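Local coordinates for phage-related conserved hypothetical protein, BB2244 (Bordetella bronchiseptica, PDB 2BDV) that is of unknown function but belongs to the SOS response-associated peptidase (SRAP) family, some of whose members link covalently to abasic sites in single-stranded DNA, at residues D100-W105 / A125-A130. Numbering follows the deposited sequence.
Sequences DGWYEW and APLLFA
W102 reaches across to L127 and F129 with the six-membered half of its indole, and apolar packing carries the contact. Its CG sits between the backbone N and the carbonyl carbon (chi1 70°), which turns the ring toward both. Methyl CD1 of L127 lies 3.6 Å from CZ3 of W102, at the ring edge and close to its plane. CZ of F129 comes within 3.5 Å of CE3 of W102, the ring planes steeply inclined at 76°. CD1 of L127 also rests 4.1 Å from CA of G101, whose fully extended backbone is rare for residues with a side chain. D100 lies alongside P126, OD1 a loose 4.2 Å from CG, its carboxylate held by S9 and Y14.

One polar bond positions the indole. NE1 of W102 donates to OE1 of E104 at 2.8 Å; OE1 lies in the indole plane, and the N-H reaches its anti side, tilted out of the carboxylate plane. The carboxylate also accepts from the backbone at M158-D160.

No hydrogen bond joins the segments, and 101-105 and 126-130 run at 73°. The chain turns corners at D100 and A125, passing between a mixed sheet (94-99, 126-133) and an antiparallel one (101-107, 116-123); such side-chain packing characterises a hydrophobic core where two β-sheets meet, here within the SRAP domain.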
loop_
_atom_site.group_PDB
_atom_site.type_symbol
_atom_site.label_atom_id
_atom_site.label_comp_id
_atom_site.label_asym_id
_atom_site.label_seq_id
_atom_site.Cartn_x
_atom_site.Cartn_y
_atom_site.Cartn_z
ATOM N N ASP A 100 3.140 -8.604 4.192
ATOM C CA ASP A 100 4.019 -9.746 4.010
ATOM C C ASP A 100 4.144 -10.017 2.512
ATOM O O ASP A 100 5.090 -10.666 2.057
ATOM C CB ASP A 100 3.432 -10.938 4.767
ATOM C CG ASP A 100 3.427 -10.708 6.270
ATOM O OD1 ASP A 100 4.459 -10.978 6.912
ATOM O OD2 ASP A 100 2.409 -10.228 6.813
ATOM N N GLY A 101 3.186 -9.487 1.757
ATOM C CA GLY A 101 3.168 -9.651 0.309
ATOM C C GLY A 101 1.879 -9.129 -0.322
ATOM O O GLY A 101 1.018 -8.576 0.367
ATOM N N TRP A 102 1.734 -9.293 -1.635
ATOM C CA TRP A 102 0.533 -8.825 -2.317
ATOM C C TRP A 102 0.184 -9.767 -3.468
ATOM O O TRP A 102 0.971 -10.654 -3.822
ATOM C CB TRP A 102 0.726 -7.380 -2.826
ATOM C CG TRP A 102 1.690 -7.215 -3.987
ATOM C CD1 TRP A 102 1.372 -7.154 -5.311
ATOM C CD2 TRP A 102 3.120 -7.122 -3.916
ATOM N NE1 TRP A 102 2.510 -7.029 -6.074
ATOM C CE2 TRP A 102 3.600 -7.005 -5.245
ATOM C CE3 TRP A 102 4.048 -7.125 -2.860
ATOM C CZ2 TRP A 102 4.960 -6.893 -5.549
ATOM C CZ3 TRP A 102 5.404 -7.014 -3.163
ATOM C CH2 TRP A 102 5.844 -6.900 -4.501
ATOM N N TYR A 103 -0.998 -9.586 -4.047
ATOM C CA TYR A 103 -1.418 -10.445 -5.139
ATOM C C TYR A 103 -1.615 -9.718 -6.459
ATOM O O TYR A 103 -2.033 -8.566 -6.487
ATOM C CB TYR A 103 -2.727 -11.147 -4.796
ATOM C CG TYR A 103 -2.737 -11.885 -3.480
ATOM C CD1 TYR A 103 -2.975 -11.212 -2.281
ATOM C CD2 TYR A 103 -2.544 -13.261 -3.438
ATOM C CE1 TYR A 103 -3.028 -11.894 -1.074
ATOM C CE2 TYR A 103 -2.593 -13.954 -2.239
ATOM C CZ TYR A 103 -2.837 -13.264 -1.060
ATOM O OH TYR A 103 -2.896 -13.960 0.124
ATOM N N GLU A 104 -1.307 -10.418 -7.548
ATOM C CA GLU A 104 -1.495 -9.917 -8.904
ATOM C C GLU A 104 -2.050 -11.096 -9.710
ATOM O O GLU A 104 -1.610 -12.229 -9.539
ATOM C CB GLU A 104 -0.172 -9.463 -9.529
ATOM C CG GLU A 104 0.483 -8.278 -8.846
ATOM C CD GLU A 104 1.802 -7.912 -9.481
ATOM O OE1 GLU A 104 2.524 -7.060 -8.922
ATOM O OE2 GLU A 104 2.116 -8.477 -10.546
ATOM N N TRP A 105 -3.012 -10.822 -10.581
ATOM C CA TRP A 105 -3.617 -11.855 -11.404
ATOM C C TRP A 105 -3.031 -11.834 -12.814
ATOM O O TRP A 105 -2.986 -10.793 -13.479
ATOM C CB TRP A 105 -5.131 -11.657 -11.453
ATOM C CG TRP A 105 -5.822 -12.037 -10.174
ATOM C CD1 TRP A 105 -6.601 -13.148 -9.950
ATOM C CD2 TRP A 105 -5.785 -11.322 -8.936
ATOM N NE1 TRP A 105 -7.049 -13.164 -8.650
ATOM C CE2 TRP A 105 -6.565 -12.056 -8.005
ATOM C CE3 TRP A 105 -5.168 -10.132 -8.518
ATOM C CZ2 TRP A 105 -6.743 -11.635 -6.682
ATOM C CZ3 TRP A 105 -5.348 -9.714 -7.195
ATOM C CH2 TRP A 105 -6.131 -10.467 -6.297
ATOM N N ALA A 125 11.134 -10.573 4.314
ATOM C CA ALA A 125 10.650 -9.980 5.558
ATOM C C ALA A 125 9.503 -9.028 5.246
ATOM O O ALA A 125 9.275 -8.689 4.086
ATOM C CB ALA A 125 11.788 -9.231 6.251
ATOM N N PRO A 126 8.755 -8.596 6.280
ATOM C CA PRO A 126 7.626 -7.675 6.107
ATOM C C PRO A 126 8.008 -6.465 5.265
ATOM O O PRO A 126 9.085 -5.896 5.435
ATOM C CB PRO A 126 7.273 -7.297 7.543
ATOM C CG PRO A 126 7.557 -8.568 8.280
ATOM C CD PRO A 126 8.888 -8.995 7.694
ATOM N N LEU A 127 7.116 -6.071 4.365
ATOM C CA LEU A 127 7.371 -4.946 3.483
ATOM C C LEU A 127 6.739 -3.660 4.013
ATOM O O LEU A 127 5.717 -3.695 4.698
ATOM C CB LEU A 127 6.815 -5.267 2.097
ATOM C CG LEU A 127 7.035 -6.713 1.639
ATOM C CD1 LEU A 127 6.273 -6.921 0.348
ATOM C CD2 LEU A 127 8.523 -7.017 1.449
ATOM N N LEU A 128 7.348 -2.523 3.695
ATOM C CA LEU A 128 6.810 -1.247 4.145
ATOM C C LEU A 128 6.353 -0.457 2.925
ATOM O O LEU A 128 7.146 0.277 2.326
ATOM C CB LEU A 128 7.878 -0.470 4.937
ATOM C CG LEU A 128 8.559 -1.238 6.085
ATOM C CD1 LEU A 128 9.627 -0.363 6.737
ATOM C CD2 LEU A 128 7.541 -1.677 7.116
ATOM N N PHE A 129 5.080 -0.614 2.549
ATOM C CA PHE A 129 4.551 0.095 1.380
ATOM C C PHE A 129 4.309 1.553 1.719
ATOM O O PHE A 129 3.759 1.870 2.767
ATOM C CB PHE A 129 3.221 -0.508 0.862
ATOM C CG PHE A 129 3.326 -1.932 0.368
ATOM C CD1 PHE A 129 4.559 -2.498 0.062
ATOM C CD2 PHE A 129 2.179 -2.715 0.231
ATOM C CE1 PHE A 129 4.650 -3.818 -0.360
ATOM C CE2 PHE A 129 2.264 -4.030 -0.190
ATOM C CZ PHE A 129 3.499 -4.585 -0.487
ATOM N N ALA A 130 4.736 2.436 0.825
ATOM C CA ALA A 130 4.542 3.867 0.996
ATOM C C ALA A 130 3.078 4.140 0.654
ATOM O O ALA A 130 2.531 3.553 -0.283
ATOM C CB ALA A 130 5.451 4.631 0.052
#